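Local coordinates for protein transcriptional activator of comK gene (Bacillus halodurans, PDB 2HQB) that probably activates transcription of the comK gene and belongs to the BMP lipoprotein family, whose fold is that of substrate-binding proteins of ABC transporters, at residues Gly95-Glu100 and Ser248-Tyr253; His89-Asn94 and Asn101-His106; Val64-Gly69 and Leu236-Phe241; Glu44-Glu49 and His72-Tyr77. One frame throughout, in Å; residues are numbered along the deposited sequence.

Overall arrangement
All four contacts gather on one parallel six-stranded sheet and its coverings. Interaction 2 is the pairing of strands 89-93 and 102-107; interaction 1 lies about 6 Å from it, centre to centre, where strand 249-253 continues the sheet beside 102-107, with L251 N probably bonded to S104 O at 2.8 Å. On the other side of 89-93 comes strand 66-69, which interaction 3, about 9 Å from interaction 2 between centres, packs against helix 230-240. Interaction 4 joins helix 73-79 to loop 44-49, its centre about 12 Å from that of interaction 2; S92 OG and G95 CA both touch A75 of this helix. No ligand site is assigned here.

Interaction 1 of 4, residues Gly95-Glu100 and Ser248-Tyr253; sequences GEVKGE and SGNLYY
V97 and N250 make the tight end of this contact. The backbone N of V97 donates to N250 OD1 at 2.7 Å, a nearly straight bond (164° at the hydrogen) that arrives in the plane of the amide on one lone pair of the oxygen. The same oxygen also accepts from the S104 hydroxyl, so two donors grip it. N250 reaches the loop because its CG stands beside the backbone N, opposite the carbonyl carbon (chi1 -35°). V97 CG1 rests 4.0 Å from G249 CA, and V97 O lies 3.8 Å from that same carbon. G249 suits this place: with its positive phi, a CB would run into the carbonyl O of S248. Loop 95-100, the link between strands 89-93 and 102-107, thus folds over the start of 249-253, an outermost strand of the parallel sheet. Replacing N250 by a leucine would probably leave V97 N and the S104 hydroxyl without their shared acceptor and let the loop shift. At G99 and E100 the contact rests more on packing: S248 CB sits 3.2 Å from G99 O and equally far from E100 O. The loose side is where the E96 and E100 side chains turn away from the strand into solvent.

Interaction 2 of 4, residues His89-Asn94 and Asn101-His106; sequences HFVSFN and NITSLH
H89 lays its imidazole along the backbone of N101-T103. With CG anti to the backbone N (chi1 -164°), CB passes 3.9 Å from N101 O. That oxygen sits over one face of the ring, toward the rim, and CG is 3.5 Å from it. On one side of the ring CD2 comes 3.9 Å from T103 OG1; on the other, ND1 faces the N101 backbone and CE1 moves on to I102 N at 3.5 Å. NE2 at the tip donates to T103 OG1 at 2.8 Å, the hydroxyl lying slightly off the ring plane. T103 OG1 is in turn bonded to E247 O. A leucine at H89 would probably leave T103 OG1 without its donor and the N101 carbonyl without the ring that lies against it. The backbones are neighbouring parallel strands of the six-stranded sheet, joined by a loop without a helix, and bonds alternate between them: T103 N to F90 O, S92 N to T103 O, L105 N to S92 O. V91, F93, T103 and L105 share one face. There L105 CB stands over the centre of the F93 ring, 4.2 Å from the centroid in a CH-pi contact, while L105 CD1 fits between V91 CG1 and F93 CE1, 3.5 Å from each. F90 and N101 run side by side, ring and amide planes 80° apart, and the amide nitrogen of N101 is bonded to H82 O.

Interaction 3 of 4, residues Val64-Gly69 and Leu236-Phe241; sequences VNLIFG and LVAKRF
A helix packed on the face of a parallel sheet is the setting here: L66 and F68 of strand 66-69 meet V237 and A238 of helix 230-240, and F241 that follows. The short axes run nearly antiparallel, at 155°, and come within 10.5 Å. L66 and F241 carry most of the contact, sliding past each other in opposite directions. With its CG anti to the backbone N (chi1 -175°), L66 extends from the strand and sets CD1 over the centre of the F241 ring, 3.7 Å from the centroid, a CH-pi contact almost along the ring normal. Its other branch, CD2, lies 3.6 Å from F241 CD2 and 4.2 Å from A238 CB, so the leucine straddles ring and helix. F241 CG, likewise anti to its own backbone N, carries the ring toward the strand, and an edge of that ring meets the N65 amide, the two planes 47° apart. N65 OD1 is engaged elsewhere, bonded to M7 N. One turn back along the helix, V237 CG1 touches F68 CZ at 3.9 Å. No hydrogen bond joins the two segments, and the contact is mainly apolar packing. The H89 ring meets F241, and Y234 meets F68, extending the packed layer of rings. Such a layer between helix and parallel sheet is typical of the alpha/beta lobes of periplasmic-binding-protein folds.

Interaction 4 of 4, residues Glu44-Glu49 and His72-Tyr77; sequences EGVNSE and HAFAEY
Y77 turns its ring against the backbone of S48 and E49, and its conformation sets the contact. The ring leaves helix 73-79 with CG beside the backbone N and opposite the carbonyl carbon (chi1 -67°), which carries OH to within 3.4 Å of S48 CA. S48 O lies over one face of the ring, offset toward its rim, while A73 O, four residues earlier than the tyrosine, lies over the opposite face. E49 CB packs 3.9 Å from Y77 CD2. F74 takes nearly the same first torsion as Y77, and its ring reaches V46, with CE2 4.1 Å from V46 CB and CZ 3.7 Å from V46 O. S48 turns away from the tyrosine; as N-cap of helix 49-61 it binds K51 N through OG. E49 runs out extended past the ring, its CG anti to the backbone N, whereas E76 bends at its second torsion (chi2 56°). The carboxylate planes of E49 and E76 are 35° apart, and E49 OE2 stands 3.9 Å from E76 OE2. E49 OE2 also has T80 OG1 as a hydrogen-bond partner. The loop that leads from strand 39-43 into helix 49-61 is thereby seated on helix 73-79 without a hydrogen bond between the two segments. Two like charges this close would probably raise the proton affinity of one carboxylate.

Interaction 1 of 4, residues Gly95-Glu100 and Ser248-Tyr253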
loop_
_atom_site.group_PDB
_atom_site.type_symbol
_atom_site.label_atom_id
_atom_site.label_comp_id
_atom_site.label_asym_id
_atom_site.label_seq_id
_atom_site.Cartn_x
_atom_site.Cartn_y
_atom_site.Cartn_z
ATOM N N GLY A 95 0.622 -4.521 -12.340
ATOM C CA GLY A 95 0.642 -5.678 -13.230
ATOM C C GLY A 95 2.058 -6.091 -13.602
ATOM O O GLY A 95 3.037 -5.609 -13.029
ATOM N N GLU A 96 2.171 -6.987 -14.567
ATOM C CA GLU A 96 3.471 -7.428 -15.053
ATOM C C GLU A 96 3.497 -6.844 -16.469
ATOM O O GLU A 96 2.572 -7.068 -17.251
ATOM C CB GLU A 96 3.548 -8.973 -15.068
ATOM C CG GLU A 96 2.312 -9.665 -15.728
ATOM C CD GLU A 96 2.387 -11.210 -15.807
ATOM O OE1 GLU A 96 3.306 -11.738 -16.481
ATOM O OE2 GLU A 96 1.517 -11.895 -15.205
ATOM N N VAL A 97 4.536 -6.098 -16.818
ATOM C CA VAL A 97 4.560 -5.487 -18.148
ATOM C C VAL A 97 5.922 -5.589 -18.878
ATOM O O VAL A 97 6.974 -5.620 -18.232
ATOM C CB VAL A 97 4.052 -4.016 -17.985
ATOM C CG1 VAL A 97 5.157 -2.992 -18.220
ATOM C CG2 VAL A 97 2.867 -3.809 -18.863
ATOM N N LYS A 98 5.906 -5.700 -20.208
ATOM C CA LYS A 98 7.159 -5.780 -20.983
ATOM C C LYS A 98 7.046 -4.840 -22.185
ATOM O O LYS A 98 6.096 -4.910 -22.974
ATOM C CB LYS A 98 7.440 -7.213 -21.487
ATOM C CG LYS A 98 7.051 -7.407 -22.965
ATOM C CD LYS A 98 6.913 -8.858 -23.426
ATOM C CE LYS A 98 6.249 -8.919 -24.806
ATOM N NZ LYS A 98 5.575 -10.221 -25.052
ATOM N N GLY A 99 8.002 -3.947 -22.340
ATOM C CA GLY A 99 7.901 -3.056 -23.466
ATOM C C GLY A 99 8.632 -1.777 -23.196
ATOM O O GLY A 99 9.292 -1.615 -22.163
ATOM N N GLU A 100 8.515 -0.844 -24.125
ATOM C CA GLU A 100 9.224 0.376 -23.929
ATOM C C GLU A 100 8.403 1.515 -23.405
ATOM O O GLU A 100 8.860 2.200 -22.512
ATOM C CB GLU A 100 9.944 0.774 -25.202
ATOM C CG GLU A 100 11.386 0.297 -25.235
ATOM C CD GLU A 100 12.347 1.457 -25.455
ATOM O OE1 GLU A 100 12.224 2.131 -26.512
ATOM O OE2 GLU A 100 13.216 1.700 -24.575
ATOM N N SER A 248 11.153 1.585 -18.044
ATOM C CA SER A 248 10.045 0.798 -18.549
ATOM C C SER A 248 10.126 -0.524 -17.812
ATOM O O SER A 248 11.151 -0.829 -17.180
ATOM C CB SER A 248 10.179 0.593 -20.057
ATOM O OG SER A 248 11.517 0.281 -20.402
ATOM N N GLY A 249 9.039 -1.285 -17.879
ATOM C CA GLY A 249 8.997 -2.555 -17.194
ATOM C C GLY A 249 8.551 -2.418 -15.747
ATOM O O GLY A 249 8.077 -1.365 -15.330
ATOM N N ASN A 250 8.730 -3.477 -14.973
ATOM C CA ASN A 250 8.303 -3.497 -13.592
ATOM C C ASN A 250 9.264 -2.901 -12.581
ATOM O O ASN A 250 10.348 -3.415 -12.363
ATOM C CB ASN A 250 7.990 -4.934 -13.222
ATOM C CG ASN A 250 7.378 -5.705 -14.385
ATOM O OD1 ASN A 250 6.428 -5.249 -15.031
ATOM N ND2 ASN A 250 7.924 -6.875 -14.657
ATOM N N LEU A 251 8.837 -1.824 -11.937
ATOM C CA LEU A 251 9.648 -1.154 -10.943
ATOM C C LEU A 251 9.177 -1.465 -9.523
ATOM O O LEU A 251 7.986 -1.552 -9.277
ATOM C CB LEU A 251 9.601 0.348 -11.198
ATOM C CG LEU A 251 9.793 0.740 -12.669
ATOM C CD1 LEU A 251 10.242 2.195 -12.731
ATOM C CD2 LEU A 251 10.803 -0.159 -13.363
ATOM N N TYR A 252 10.106 -1.629 -8.583
ATOM C CA TYR A 252 9.742 -1.935 -7.196
ATOM C C TYR A 252 10.181 -0.880 -6.206
ATOM O O TYR A 252 11.334 -0.474 -6.225
ATOM C CB TYR A 252 10.316 -3.281 -6.792
ATOM C CG TYR A 252 9.589 -4.412 -7.450
ATOM C CD1 TYR A 252 9.846 -4.754 -8.791
ATOM C CD2 TYR A 252 8.565 -5.085 -6.771
ATOM C CE1 TYR A 252 9.086 -5.744 -9.445
ATOM C CE2 TYR A 252 7.801 -6.067 -7.405
ATOM C CZ TYR A 252 8.056 -6.396 -8.745
ATOM O OH TYR A 252 7.253 -7.341 -9.372
ATOM N N TYR A 253 9.266 -0.447 -5.330
ATOM C CA TYR A 253 9.571 0.597 -4.351
ATOM C C TYR A 253 9.436 0.145 -2.906
ATOM O O TYR A 253 8.555 -0.650 -2.581
ATOM C CB TYR A 253 8.687 1.800 -4.630
ATOM C CG TYR A 253 8.822 2.286 -6.053
ATOM C CD1 TYR A 253 8.315 1.549 -7.119
ATOM C CD2 TYR A 253 9.471 3.466 -6.332
ATOM C CE1 TYR A 253 8.462 1.990 -8.429
ATOM C CE2 TYR A 253 9.618 3.914 -7.627
ATOM C CZ TYR A 253 9.116 3.179 -8.671
ATOM O OH TYR A 253 9.308 3.648 -9.950
#

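Interaction 2 of 4, residues His89-Asn94 and Asn101-His106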
loop_
_atom_site.group_PDB
_atom_site.type_symbol
_atom_site.label_atom_id
_atom_site.label_comp_id
_atom_site.label_asym_id
_atom_site.label_seq_id
_atom_site.Cartn_x
_atom_site.Cartn_y
_atom_site.Cartn_z
ATOM N N HIS A 89 3.081 6.984 -23.008
ATOM C CA HIS A 89 3.633 6.051 -22.034
ATOM C C HIS A 89 2.546 5.542 -21.077
ATOM O O HIS A 89 1.678 6.305 -20.633
ATOM C CB HIS A 89 4.724 6.717 -21.226
ATOM C CG HIS A 89 5.584 5.749 -20.482
ATOM N ND1 HIS A 89 6.557 4.996 -21.101
ATOM C CD2 HIS A 89 5.616 5.406 -19.175
ATOM C CE1 HIS A 89 7.156 4.233 -20.207
ATOM N NE2 HIS A 89 6.603 4.463 -19.030
ATOM N N PHE A 90 2.615 4.260 -20.734
ATOM C CA PHE A 90 1.605 3.681 -19.882
ATOM C C PHE A 90 2.143 3.136 -18.558
ATOM O O PHE A 90 3.013 2.277 -18.552
ATOM C CB PHE A 90 0.882 2.565 -20.641
ATOM C CG PHE A 90 0.212 3.012 -21.926
ATOM C CD1 PHE A 90 0.950 3.232 -23.086
ATOM C CD2 PHE A 90 -1.183 3.184 -21.984
ATOM C CE1 PHE A 90 0.313 3.615 -24.279
ATOM C CE2 PHE A 90 -1.839 3.569 -23.186
ATOM C CZ PHE A 90 -1.081 3.782 -24.328
ATOM N N VAL A 91 1.636 3.636 -17.436
ATOM C CA VAL A 91 2.060 3.131 -16.140
ATOM C C VAL A 91 0.878 2.385 -15.521
ATOM O O VAL A 91 -0.264 2.832 -15.599
ATOM C CB VAL A 91 2.461 4.255 -15.177
ATOM C CG1 VAL A 91 3.308 3.689 -14.034
ATOM C CG2 VAL A 91 3.235 5.309 -15.908
ATOM N N SER A 92 1.140 1.225 -14.938
ATOM C CA SER A 92 0.076 0.468 -14.307
ATOM C C SER A 92 0.485 0.304 -12.867
ATOM O O SER A 92 1.674 0.310 -12.530
ATOM C CB SER A 92 -0.076 -0.930 -14.934
ATOM O OG SER A 92 0.600 -1.954 -14.183
ATOM N N PHE A 93 -0.497 0.187 -11.994
ATOM C CA PHE A 93 -0.158 -0.064 -10.618
ATOM C C PHE A 93 -0.340 -1.567 -10.423
ATOM O O PHE A 93 -1.453 -2.057 -10.497
ATOM C CB PHE A 93 -1.068 0.707 -9.700
ATOM C CG PHE A 93 -0.334 1.612 -8.784
ATOM C CD1 PHE A 93 0.091 2.875 -9.223
ATOM C CD2 PHE A 93 0.000 1.188 -7.487
ATOM C CE1 PHE A 93 0.850 3.719 -8.381
ATOM C CE2 PHE A 93 0.765 2.014 -6.620
ATOM C CZ PHE A 93 1.192 3.287 -7.067
ATOM N N ASN A 94 0.764 -2.296 -10.274
ATOM C CA ASN A 94 0.747 -3.747 -10.019
ATOM C C ASN A 94 0.740 -4.822 -11.073
ATOM O O ASN A 94 0.818 -5.998 -10.725
ATOM C CB ASN A 94 -0.378 -4.148 -9.067
ATOM C CG ASN A 94 -0.212 -3.575 -7.717
ATOM O OD1 ASN A 94 0.896 -3.246 -7.298
ATOM N ND2 ASN A 94 -1.320 -3.445 -7.000
ATOM N N ASN A 101 7.200 1.747 -23.910
ATOM C CA ASN A 101 6.421 2.870 -23.377
ATOM C C ASN A 101 5.392 2.386 -22.334
ATOM O O ASN A 101 4.303 2.946 -22.209
ATOM C CB ASN A 101 5.701 3.544 -24.515
ATOM C CG ASN A 101 4.777 2.618 -25.178
ATOM O OD1 ASN A 101 4.924 1.415 -25.013
ATOM N ND2 ASN A 101 3.813 3.141 -25.937
ATOM N N ILE A 102 5.759 1.347 -21.592
ATOM C CA ILE A 102 4.892 0.758 -20.594
ATOM C C ILE A 102 5.720 0.414 -19.364
ATOM O O ILE A 102 6.800 -0.149 -19.485
ATOM C CB ILE A 102 4.193 -0.487 -21.203
ATOM C CG1 ILE A 102 3.006 -0.898 -20.360
ATOM C CG2 ILE A 102 5.154 -1.633 -21.340
ATOM C CD1 ILE A 102 1.994 -1.729 -21.179
ATOM N N THR A 103 5.208 0.784 -18.193
ATOM C CA THR A 103 5.856 0.545 -16.909
ATOM C C THR A 103 4.849 -0.048 -15.902
ATOM O O THR A 103 3.642 -0.087 -16.171
ATOM C CB THR A 103 6.369 1.870 -16.359
ATOM O OG1 THR A 103 7.286 2.424 -17.300
ATOM C CG2 THR A 103 7.067 1.707 -14.998
ATOM N N SER A 104 5.331 -0.532 -14.760
ATOM C CA SER A 104 4.437 -1.054 -13.720
ATOM C C SER A 104 5.053 -0.721 -12.375
ATOM O O SER A 104 6.261 -0.789 -12.185
ATOM C CB SER A 104 4.207 -2.566 -13.821
ATOM O OG SER A 104 5.220 -3.300 -13.167
ATOM N N LEU A 105 4.204 -0.356 -11.435
ATOM C CA LEU A 105 4.674 0.024 -10.129
ATOM C C LEU A 105 4.278 -1.000 -9.076
ATOM O O LEU A 105 3.153 -1.515 -9.101
ATOM C CB LEU A 105 4.079 1.391 -9.791
ATOM C CG LEU A 105 4.308 2.428 -10.885
ATOM C CD1 LEU A 105 3.543 3.668 -10.571
ATOM C CD2 LEU A 105 5.787 2.741 -10.968
ATOM N N HIS A 106 5.193 -1.271 -8.149
ATOM C CA HIS A 106 4.934 -2.206 -7.053
ATOM C C HIS A 106 5.521 -1.716 -5.727
ATOM O O HIS A 106 6.629 -1.176 -5.679
ATOM C CB HIS A 106 5.551 -3.556 -7.354
ATOM C CG HIS A 106 5.127 -4.128 -8.660
ATOM N ND1 HIS A 106 4.107 -5.047 -8.770
ATOM C CD2 HIS A 106 5.608 -3.938 -9.911
ATOM C CE1 HIS A 106 3.983 -5.404 -10.035
ATOM N NE2 HIS A 106 4.881 -4.748 -10.748
#

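Interaction 3 of 4, residues Val64-Gly69 and Leu236-Phe241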
loop_
_atom_site.group_PDB
_atom_site.type_symbol
_atom_site.label_atom_id
_atom_site.label_comp_id
_atom_site.label_asym_id
_atom_site.label_seq_id
_atom_site.Cartn_x
_atom_site.Cartn_y
_atom_site.Cartn_z
ATOM N N VAL A 64 -3.332 13.538 -23.999
ATOM C CA VAL A 64 -2.669 13.071 -22.795
ATOM C C VAL A 64 -1.512 12.299 -23.357
ATOM O O VAL A 64 -1.601 11.734 -24.434
ATOM C CB VAL A 64 -3.578 12.147 -21.953
ATOM C CG1 VAL A 64 -2.728 11.288 -21.009
ATOM C CG2 VAL A 64 -4.547 13.003 -21.139
ATOM N N ASN A 65 -0.397 12.296 -22.670
ATOM C CA ASN A 65 0.705 11.536 -23.211
ATOM C C ASN A 65 1.215 10.573 -22.141
ATOM O O ASN A 65 2.010 9.706 -22.454
ATOM C CB ASN A 65 1.816 12.480 -23.727
ATOM C CG ASN A 65 2.604 13.153 -22.601
ATOM O OD1 ASN A 65 2.041 13.769 -21.700
ATOM N ND2 ASN A 65 3.912 13.032 -22.658
ATOM N N LEU A 66 0.777 10.745 -20.889
ATOM C CA LEU A 66 1.148 9.839 -19.785
ATOM C C LEU A 66 -0.150 9.301 -19.139
ATOM O O LEU A 66 -0.938 10.064 -18.573
ATOM C CB LEU A 66 1.977 10.551 -18.724
ATOM C CG LEU A 66 2.498 9.631 -17.610
ATOM C CD1 LEU A 66 3.448 8.589 -18.190
ATOM C CD2 LEU A 66 3.225 10.455 -16.563
ATOM N N ILE A 67 -0.371 7.994 -19.228
ATOM C CA ILE A 67 -1.584 7.386 -18.689
ATOM C C ILE A 67 -1.374 6.376 -17.552
ATOM O O ILE A 67 -0.656 5.388 -17.716
ATOM C CB ILE A 67 -2.345 6.684 -19.821
ATOM C CG1 ILE A 67 -3.055 7.726 -20.668
ATOM C CG2 ILE A 67 -3.335 5.669 -19.269
ATOM C CD1 ILE A 67 -3.756 7.123 -21.861
ATOM N N PHE A 68 -1.999 6.624 -16.399
ATOM C CA PHE A 68 -1.903 5.694 -15.260
ATOM C C PHE A 68 -3.137 4.796 -15.172
ATOM O O PHE A 68 -4.236 5.168 -15.596
ATOM C CB PHE A 68 -1.777 6.424 -13.940
ATOM C CG PHE A 68 -0.439 7.036 -13.706
ATOM C CD1 PHE A 68 -0.194 8.354 -14.052
ATOM C CD2 PHE A 68 0.556 6.319 -13.047
ATOM C CE1 PHE A 68 0.994 8.950 -13.742
ATOM C CE2 PHE A 68 1.771 6.909 -12.730
ATOM C CZ PHE A 68 1.985 8.230 -13.075
ATOM N N GLY A 69 -2.927 3.602 -14.635
ATOM C CA GLY A 69 -3.996 2.616 -14.473
ATOM C C GLY A 69 -3.881 2.136 -13.041
ATOM O O GLY A 69 -2.903 1.488 -12.663
ATOM N N LEU A 236 6.120 11.290 -8.041
ATOM C CA LEU A 236 7.467 10.841 -8.347
ATOM C C LEU A 236 7.619 10.322 -9.778
ATOM O O LEU A 236 8.477 10.790 -10.542
ATOM C CB LEU A 236 7.887 9.745 -7.363
ATOM C CG LEU A 236 9.160 8.934 -7.614
ATOM C CD1 LEU A 236 10.349 9.895 -7.790
ATOM C CD2 LEU A 236 9.430 8.014 -6.439
ATOM N N VAL A 237 6.789 9.350 -10.130
ATOM C CA VAL A 237 6.821 8.723 -11.445
ATOM C C VAL A 237 6.462 9.683 -12.579
ATOM O O VAL A 237 6.914 9.511 -13.691
ATOM C CB VAL A 237 5.875 7.490 -11.454
ATOM C CG1 VAL A 237 5.679 6.966 -12.863
ATOM C CG2 VAL A 237 6.452 6.398 -10.528
ATOM N N ALA A 238 5.660 10.702 -12.300
ATOM C CA ALA A 238 5.259 11.681 -13.317
ATOM C C ALA A 238 6.364 12.741 -13.532
ATOM O O ALA A 238 6.376 13.485 -14.530
ATOM C CB ALA A 238 3.958 12.365 -12.881
ATOM N N LYS A 239 7.269 12.798 -12.564
ATOM C CA LYS A 239 8.374 13.713 -12.566
ATOM C C LYS A 239 9.492 13.078 -13.370
ATOM O O LYS A 239 10.179 13.756 -14.118
ATOM C CB LYS A 239 8.831 13.964 -11.132
ATOM C CG LYS A 239 9.925 14.997 -11.021
ATOM C CD LYS A 239 10.294 15.283 -9.584
ATOM C CE LYS A 239 11.195 16.515 -9.480
ATOM N NZ LYS A 239 11.302 17.055 -8.081
ATOM N N ARG A 240 9.703 11.782 -13.229
ATOM C CA ARG A 240 10.764 11.180 -14.016
ATOM C C ARG A 240 10.347 11.140 -15.473
ATOM O O ARG A 240 11.164 11.331 -16.366
ATOM C CB ARG A 240 11.106 9.776 -13.519
ATOM C CG ARG A 240 11.730 9.805 -12.143
ATOM C CD ARG A 240 12.497 8.545 -11.868
ATOM N NE ARG A 240 13.885 8.665 -12.295
ATOM C CZ ARG A 240 14.778 7.683 -12.232
ATOM N NH1 ARG A 240 14.438 6.489 -11.764
ATOM N NH2 ARG A 240 16.018 7.902 -12.624
ATOM N N PHE A 241 9.069 10.919 -15.727
ATOM C CA PHE A 241 8.622 10.871 -17.105
ATOM C C PHE A 241 8.776 12.234 -17.765
ATOM O O PHE A 241 8.881 12.351 -18.989
ATOM C CB PHE A 241 7.173 10.448 -17.201
ATOM C CG PHE A 241 6.649 10.468 -18.593
ATOM C CD1 PHE A 241 7.061 9.504 -19.515
ATOM C CD2 PHE A 241 5.745 11.470 -19.000
ATOM C CE1 PHE A 241 6.576 9.530 -20.845
ATOM C CE2 PHE A 241 5.241 11.517 -20.324
ATOM C CZ PHE A 241 5.657 10.540 -21.252
#

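Interaction 4 of 4, residues Glu44-Glu49 and His72-Tyr77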
loop_
_atom_site.group_PDB
_atom_site.type_symbol
_atom_site.label_atom_id
_atom_site.label_comp_id
_atom_site.label_asym_id
_atom_site.label_seq_id
_atom_site.Cartn_x
_atom_site.Cartn_y
_atom_site.Cartn_z
ATOM N N GLU A 44 -13.308 7.431 -14.651
ATOM C CA GLU A 44 -13.713 6.515 -13.590
ATOM C C GLU A 44 -14.590 5.420 -14.195
ATOM O O GLU A 44 -14.994 5.549 -15.356
ATOM C CB GLU A 44 -14.510 7.276 -12.535
ATOM C CG GLU A 44 -13.950 8.646 -12.114
ATOM C CD GLU A 44 -14.886 9.383 -11.161
ATOM O OE1 GLU A 44 -15.100 8.861 -10.042
ATOM O OE2 GLU A 44 -15.414 10.469 -11.521
ATOM N N GLY A 45 -14.878 4.358 -13.420
ATOM C CA GLY A 45 -15.713 3.252 -13.897
ATOM C C GLY A 45 -15.122 2.436 -15.032
ATOM O O GLY A 45 -15.838 1.709 -15.719
ATOM N N VAL A 46 -13.810 2.535 -15.234
ATOM C CA VAL A 46 -13.172 1.805 -16.320
ATOM C C VAL A 46 -13.076 0.372 -15.827
ATOM O O VAL A 46 -12.134 -0.004 -15.137
ATOM C CB VAL A 46 -11.766 2.393 -16.620
ATOM C CG1 VAL A 46 -11.316 2.014 -18.023
ATOM C CG2 VAL A 46 -11.783 3.914 -16.464
ATOM N N ASN A 47 -14.069 -0.437 -16.184
ATOM C CA ASN A 47 -14.123 -1.826 -15.712
ATOM C C ASN A 47 -13.895 -2.999 -16.709
ATOM O O ASN A 47 -14.068 -4.167 -16.352
ATOM C CB ASN A 47 -15.451 -2.000 -14.970
ATOM C CG ASN A 47 -15.643 -0.961 -13.857
ATOM O OD1 ASN A 47 -16.730 -0.451 -13.658
ATOM N ND2 ASN A 47 -14.589 -0.669 -13.122
ATOM N N SER A 48 -13.496 -2.704 -17.941
ATOM C CA SER A 48 -13.243 -3.768 -18.902
ATOM C C SER A 48 -12.183 -3.355 -19.896
ATOM O O SER A 48 -11.913 -2.167 -20.052
ATOM C CB SER A 48 -14.506 -4.093 -19.680
ATOM O OG SER A 48 -14.984 -2.958 -20.380
ATOM N N GLU A 49 -11.574 -4.311 -20.580
ATOM C CA GLU A 49 -10.598 -3.925 -21.570
ATOM C C GLU A 49 -11.293 -2.930 -22.519
ATOM O O GLU A 49 -10.748 -1.853 -22.819
ATOM C CB GLU A 49 -10.090 -5.147 -22.344
ATOM C CG GLU A 49 -8.858 -4.847 -23.195
ATOM C CD GLU A 49 -8.064 -6.085 -23.580
ATOM O OE1 GLU A 49 -8.507 -6.811 -24.499
ATOM O OE2 GLU A 49 -6.997 -6.329 -22.960
ATOM N N HIS A 72 -4.102 -3.814 -10.841
ATOM C CA HIS A 72 -3.432 -4.880 -11.550
ATOM C C HIS A 72 -3.929 -5.204 -12.967
ATOM O O HIS A 72 -3.166 -5.712 -13.803
ATOM C CB HIS A 72 -3.519 -6.120 -10.675
ATOM C CG HIS A 72 -3.386 -7.401 -11.424
ATOM N ND1 HIS A 72 -2.168 -8.027 -11.627
ATOM C CD2 HIS A 72 -4.313 -8.159 -12.060
ATOM C CE1 HIS A 72 -2.351 -9.113 -12.357
ATOM N NE2 HIS A 72 -3.643 -9.216 -12.636
ATOM N N ALA A 73 -5.192 -4.908 -13.242
ATOM C CA ALA A 73 -5.753 -5.254 -14.537
ATOM C C ALA A 73 -5.476 -4.291 -15.665
ATOM O O ALA A 73 -5.691 -4.603 -16.833
ATOM C CB ALA A 73 -7.194 -5.416 -14.390
ATOM N N PHE A 74 -5.046 -3.101 -15.282
ATOM C CA PHE A 74 -4.721 -2.060 -16.224
ATOM C C PHE A 74 -3.440 -2.404 -16.975
ATOM O O PHE A 74 -3.211 -1.928 -18.098
ATOM C CB PHE A 74 -4.618 -0.729 -15.468
ATOM C CG PHE A 74 -5.950 -0.222 -15.022
ATOM C CD1 PHE A 74 -6.343 -0.317 -13.697
ATOM C CD2 PHE A 74 -6.877 0.233 -15.968
ATOM C CE1 PHE A 74 -7.645 0.027 -13.324
ATOM C CE2 PHE A 74 -8.186 0.577 -15.608
ATOM C CZ PHE A 74 -8.574 0.476 -14.297
ATOM N N ALA A 75 -2.624 -3.263 -16.370
ATOM C CA ALA A 75 -1.386 -3.649 -16.990
ATOM C C ALA A 75 -1.742 -4.477 -18.212
ATOM O O ALA A 75 -1.229 -4.257 -19.304
ATOM C CB ALA A 75 -0.554 -4.417 -16.021
ATOM N N GLU A 76 -2.652 -5.414 -18.048
ATOM C CA GLU A 76 -3.066 -6.227 -19.189
ATOM C C GLU A 76 -3.770 -5.347 -20.232
ATOM O O GLU A 76 -3.576 -5.531 -21.435
ATOM C CB GLU A 76 -4.017 -7.344 -18.734
ATOM C CG GLU A 76 -4.745 -8.048 -19.868
ATOM C CD GLU A 76 -3.780 -8.612 -20.901
ATOM O OE1 GLU A 76 -2.581 -8.793 -20.565
ATOM O OE2 GLU A 76 -4.227 -8.885 -22.041
ATOM N N TYR A 77 -4.597 -4.415 -19.757
ATOM C CA TYR A 77 -5.323 -3.492 -20.624
ATOM C C TYR A 77 -4.328 -2.682 -21.467
ATOM O O TYR A 77 -4.519 -2.508 -22.669
ATOM C CB TYR A 77 -6.127 -2.492 -19.803
ATOM C CG TYR A 77 -7.288 -3.016 -18.989
ATOM C CD1 TYR A 77 -7.791 -2.265 -17.936
ATOM C CD2 TYR A 77 -7.916 -4.216 -19.286
ATOM C CE1 TYR A 77 -8.875 -2.684 -17.209
ATOM C CE2 TYR A 77 -9.022 -4.646 -18.543
ATOM C CZ TYR A 77 -9.489 -3.871 -17.512
ATOM O OH TYR A 77 -10.581 -4.245 -16.779
#